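Local coordinates for protein seryl-tRNA synthetase (Pyrococcus horikoshii, PDB 2DQ0) that attaches serine to tRNA(Ser), and probably also to tRNA(Sec), by way of a seryl-adenylate intermediate, as a homodimeric class II aminoacyl-tRNA synthetase, at residues K294-V299 with A413-L418. Numbering follows the deposited sequence.
Sequences KGIFRV and AIVAIL. With SSA (5'-O-(N-(L-seryl)-sulfamoyl)adenosine), chain G; SO4 (sulfate ion), chain D.
Phe297 and Val415 bring the two backbones nearest, their CA atoms 6.9 Å apart, where the irregular loop 294-299 runs past the 413-418 part of helix 410-420. At that spacing only side chains meet, and all are apolar, as suits a buried seam. Ile296 reaches two helix residues: its CD1 lies 3.7 Å from Ile414 CG2, the side chains roughly perpendicular, while its CG1 packs 3.8 Å from Val415 CG1, the side chains alongside in opposing directions. A chi1 of 62° sets Ile296 CG1 between its own N and carbonyl carbon, with the extended chain carrying CD1 on to Ile414. Val415, beta-branched, spreads two methyls to two neighbours, and its CG2 approaches Phe297 CD1 at 4.2 Å, at the ring edge; the aromatic ring also makes a cation-pi contact with Arg412, whose NE hydrogen-bonds Phe297 O.

Beyond this seam Val299 reads the adenine through its backbone, its N donating to SSA N1 at 3.0 Å and its O accepting from SSA N6, much as another base would. A sulfate, probably from the crystallisation liquor, lies at the Arg298 guanidinium edge, where NH1 donates to its O4 (N-H...O 170°). Within the class II core, the loop connects antiparallel strands 273-282 and 301-311; around helix 410-420, Ile414 also packs on helix 190-209, and Val415 on His162 of helix 162-168 and Met362 of strand 354-362.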
ATOM      1  N   LYS A 294     -17.446  -8.517  11.627  1.00 99.26           N
ATOM      2  CA  LYS A 294     -16.926  -7.150  11.846  1.00 89.75           C
ATOM      3  C   LYS A 294     -15.464  -6.859  12.195  1.00 76.91           C
ATOM      4  O   LYS A 294     -15.124  -5.720  12.549  1.00 72.32           O
ATOM      5  CB  LYS A 294     -17.811  -6.433  12.881  1.00 92.01           C
ATOM      6  CG  LYS A 294     -18.929  -7.289  13.461  1.00 90.26           C
ATOM      7  CD  LYS A 294     -18.398  -8.489  14.242  1.00 92.71           C
ATOM      8  CE  LYS A 294     -19.502  -9.524  14.468  1.00 94.30           C
ATOM      9  NZ  LYS A 294     -19.013 -10.744  15.157  1.00 90.61           N
ATOM     10  N   GLY A 295     -14.599  -7.854  12.075  1.00 66.26           N
ATOM     11  CA  GLY A 295     -13.200  -7.629  12.391  1.00 55.65           C
ATOM     12  C   GLY A 295     -12.235  -7.551  11.217  1.00 49.69           C
ATOM     13  O   GLY A 295     -12.186  -6.554  10.509  1.00 49.72           O
ATOM     14  N   ILE A 296     -11.457  -8.606  11.008  1.00 42.44           N
ATOM     15  CA  ILE A 296     -10.480  -8.615   9.931  1.00 40.59           C
ATOM     16  C   ILE A 296     -10.713  -9.700   8.896  1.00 44.76           C
ATOM     17  O   ILE A 296      -9.785 -10.154   8.215  1.00 46.33           O
ATOM     18  CB  ILE A 296      -9.057  -8.767  10.484  1.00 30.93           C
ATOM     19  CG1 ILE A 296      -8.908 -10.104  11.218  1.00 33.79           C
ATOM     20  CG2 ILE A 296      -8.736  -7.607  11.382  1.00 24.14           C
ATOM     21  CD1 ILE A 296      -7.502 -10.331  11.841  1.00 26.93           C
ATOM     22  N   PHE A 297     -11.962 -10.118   8.778  1.00 44.77           N
ATOM     23  CA  PHE A 297     -12.312 -11.142   7.815  1.00 45.20           C
ATOM     24  C   PHE A 297     -12.427 -10.560   6.403  1.00 44.88           C
ATOM     25  O   PHE A 297     -11.984 -11.163   5.431  1.00 35.43           O
ATOM     26  CB  PHE A 297     -13.644 -11.770   8.189  1.00 42.38           C
ATOM     27  CG  PHE A 297     -14.026 -12.897   7.305  1.00 43.09           C
ATOM     28  CD1 PHE A 297     -13.392 -14.142   7.433  1.00 41.98           C
ATOM     29  CD2 PHE A 297     -14.968 -12.716   6.288  1.00 44.55           C
ATOM     30  CE1 PHE A 297     -13.685 -15.196   6.553  1.00 38.70           C
ATOM     31  CE2 PHE A 297     -15.273 -13.770   5.396  1.00 43.90           C
ATOM     32  CZ  PHE A 297     -14.620 -15.014   5.537  1.00 44.37           C
ATOM     33  N   ARG A 298     -13.058  -9.399   6.299  1.00 38.92           N
ATOM     34  CA  ARG A 298     -13.248  -8.754   5.014  1.00 45.24           C
ATOM     35  C   ARG A 298     -12.982  -7.261   5.202  1.00 47.17           C
ATOM     36  O   ARG A 298     -13.856  -6.487   5.601  1.00 44.93           O
ATOM     37  CB  ARG A 298     -14.676  -9.012   4.498  1.00 44.87           C
ATOM     38  CG  ARG A 298     -15.014  -8.238   3.242  1.00 46.95           C
ATOM     39  CD  ARG A 298     -16.448  -8.449   2.823  1.00 47.77           C
ATOM     40  NE  ARG A 298     -16.614  -9.705   2.115  1.00 61.40           N
ATOM     41  CZ  ARG A 298     -17.293 -10.746   2.584  1.00 73.19           C
ATOM     42  NH1 ARG A 298     -17.877 -10.684   3.775  1.00 62.94           N
ATOM     43  NH2 ARG A 298     -17.394 -11.847   1.850  1.00 72.12           N
ATOM     44  N   VAL A 299     -11.756  -6.868   4.896  1.00 38.89           N
ATOM     45  CA  VAL A 299     -11.348  -5.504   5.076  1.00 31.50           C
ATOM     46  C   VAL A 299     -10.743  -4.901   3.819  1.00 38.36           C
ATOM     47  O   VAL A 299     -10.595  -5.559   2.785  1.00 33.04           O
ATOM     48  CB  VAL A 299     -10.330  -5.447   6.190  1.00 38.12           C
ATOM     49  CG1 VAL A 299     -11.010  -5.724   7.519  1.00 35.18           C
ATOM     50  CG2 VAL A 299      -9.247  -6.523   5.938  1.00 32.68           C
ATOM     51  N   ALA A 413      -6.203 -16.125   7.979  1.00 41.93           N
ATOM     52  CA  ALA A 413      -5.469 -17.203   8.624  1.00 39.94           C
ATOM     53  C   ALA A 413      -5.530 -16.897  10.134  1.00 45.31           C
ATOM     54  O   ALA A 413      -5.702 -17.782  10.990  1.00 35.76           O
ATOM     55  CB  ALA A 413      -4.038 -17.213   8.140  1.00 44.72           C
ATOM     56  N   ILE A 414      -5.417 -15.616  10.448  1.00 37.40           N
ATOM     57  CA  ILE A 414      -5.452 -15.190  11.825  1.00 38.02           C
ATOM     58  C   ILE A 414      -6.826 -15.492  12.411  1.00 44.84           C
ATOM     59  O   ILE A 414      -6.911 -15.939  13.550  1.00 45.03           O
ATOM     60  CB  ILE A 414      -5.098 -13.670  11.944  1.00 43.64           C
ATOM     61  CG1 ILE A 414      -3.589 -13.481  11.762  1.00 33.90           C
ATOM     62  CG2 ILE A 414      -5.541 -13.096  13.297  1.00 30.44           C
ATOM     63  CD1 ILE A 414      -3.157 -12.029  11.835  1.00 28.75           C
ATOM     64  N   VAL A 415      -7.901 -15.269  11.648  1.00 46.69           N
ATOM     65  CA  VAL A 415      -9.224 -15.567  12.193  1.00 50.24           C
ATOM     66  C   VAL A 415      -9.304 -17.078  12.401  1.00 47.15           C
ATOM     67  O   VAL A 415      -9.686 -17.538  13.486  1.00 43.96           O
ATOM     68  CB  VAL A 415     -10.434 -15.091  11.282  1.00 46.01           C
ATOM     69  CG1 VAL A 415     -10.338 -13.621  10.997  1.00 45.10           C
ATOM     70  CG2 VAL A 415     -10.470 -15.844  10.006  1.00 54.72           C
ATOM     71  N   ALA A 416      -8.903 -17.850  11.392  1.00 37.63           N
ATOM     72  CA  ALA A 416      -8.969 -19.295  11.535  1.00 39.64           C
ATOM     73  C   ALA A 416      -8.195 -19.778  12.763  1.00 44.02           C
ATOM     74  O   ALA A 416      -8.675 -20.655  13.493  1.00 46.29           O
ATOM     75  CB  ALA A 416      -8.470 -19.993  10.276  1.00 29.88           C
ATOM     76  N   ILE A 417      -7.022 -19.194  13.014  1.00 43.67           N
ATOM     77  CA  ILE A 417      -6.222 -19.617  14.157  1.00 42.42           C
ATOM     78  C   ILE A 417      -6.866 -19.225  15.471  1.00 45.45           C
ATOM     79  O   ILE A 417      -6.877 -20.018  16.410  1.00 52.29           O
ATOM     80  CB  ILE A 417      -4.772 -19.063  14.075  1.00 46.50           C
ATOM     81  CG1 ILE A 417      -4.039 -19.768  12.929  1.00 45.04           C
ATOM     82  CG2 ILE A 417      -4.031 -19.249  15.412  1.00 25.70           C
ATOM     83  CD1 ILE A 417      -2.632 -19.293  12.710  1.00 43.19           C
ATOM     84  N   LEU A 418      -7.425 -18.022  15.540  1.00 44.56           N
ATOM     85  CA  LEU A 418      -8.065 -17.573  16.781  1.00 45.58           C
ATOM     86  C   LEU A 418      -9.308 -18.410  17.088  1.00 47.42           C
ATOM     87  O   LEU A 418      -9.521 -18.841  18.221  1.00 44.25           O
ATOM     88  CB  LEU A 418      -8.466 -16.091  16.700  1.00 36.75           C
ATOM     89  CG  LEU A 418      -7.368 -15.023  16.632  1.00 43.79           C
ATOM     90  CD1 LEU A 418      -7.962 -13.620  16.540  1.00 26.86           C
ATOM     91  CD2 LEU A 418      -6.515 -15.144  17.877  1.00 35.65           C
TER
HETATM   92  N10 SSA G1001      -4.761 -14.024  -6.497  1.00 26.83           N
HETATM   93  CA  SSA G1001      -5.845 -14.897  -6.011  1.00 44.84           C
HETATM   94  CB  SSA G1001      -5.295 -16.073  -5.250  1.00 47.08           C
HETATM   95  OG  SSA G1001      -4.770 -15.698  -3.972  1.00 42.65           O
HETATM   96  C9  SSA G1001      -6.831 -14.183  -5.093  1.00 38.24           C
HETATM   97  O9  SSA G1001      -6.623 -13.036  -4.710  1.00 45.87           O
HETATM   98  N8  SSA G1001      -7.933 -14.861  -4.750  1.00 39.90           N
HETATM   99  S1  SSA G1001      -9.005 -14.210  -3.745  1.00 38.54           S
HETATM  100  O1S SSA G1001      -9.506 -13.026  -4.427  1.00 31.52           O
HETATM  101  O2S SSA G1001      -9.917 -15.288  -3.379  1.00 40.15           O
HETATM  102  O5' SSA G1001      -8.144 -13.773  -2.509  1.00 39.49           O
HETATM  103  C5' SSA G1001      -7.377 -14.743  -1.822  1.00 45.06           C
HETATM  104  C4' SSA G1001      -7.688 -14.763  -0.358  1.00 42.79           C
HETATM  105  O4' SSA G1001      -7.374 -13.494   0.248  1.00 43.31           O
HETATM  106  C3' SSA G1001      -9.119 -15.021   0.068  1.00 52.63           C
HETATM  107  O3' SSA G1001      -9.407 -16.401  -0.032  1.00 47.76           O
HETATM  108  C2' SSA G1001      -9.026 -14.591   1.521  1.00 48.39           C
HETATM  109  O2' SSA G1001      -8.329 -15.490   2.350  1.00 42.93           O
HETATM  110  C1' SSA G1001      -8.219 -13.294   1.373  1.00 46.46           C
HETATM  111  N9  SSA G1001      -9.030 -12.114   1.084  1.00 38.09           N
HETATM  112  C8  SSA G1001      -9.628 -11.726  -0.104  1.00 30.46           C
HETATM  113  N7  SSA G1001     -10.292 -10.603  -0.013  1.00 35.65           N
HETATM  114  C5  SSA G1001     -10.129 -10.225   1.316  1.00 39.02           C
HETATM  115  C6  SSA G1001     -10.607  -9.116   2.065  1.00 38.33           C
HETATM  116  N6  SSA G1001     -11.368  -8.160   1.543  1.00 46.55           N
HETATM  117  N1  SSA G1001     -10.247  -9.026   3.382  1.00 42.79           N
HETATM  118  C2  SSA G1001      -9.464  -9.995   3.904  1.00 36.62           C
HETATM  119  N3  SSA G1001      -8.958 -11.092   3.295  1.00 44.26           N
HETATM  120  C4  SSA G1001      -9.344 -11.149   2.000  1.00 32.52           C
HETATM  121  S   SO4 D2003     -20.092 -12.115   5.926  1.00107.50           S
HETATM  122  O1  SO4 D2003     -18.998 -11.129   6.044  1.00107.80           O
HETATM  123  O2  SO4 D2003     -20.145 -12.907   7.169  1.00105.08           O
HETATM  124  O3  SO4 D2003     -21.394 -11.444   5.716  1.00107.30           O
HETATM  125  O4  SO4 D2003     -19.821 -12.986   4.769  1.00108.24           O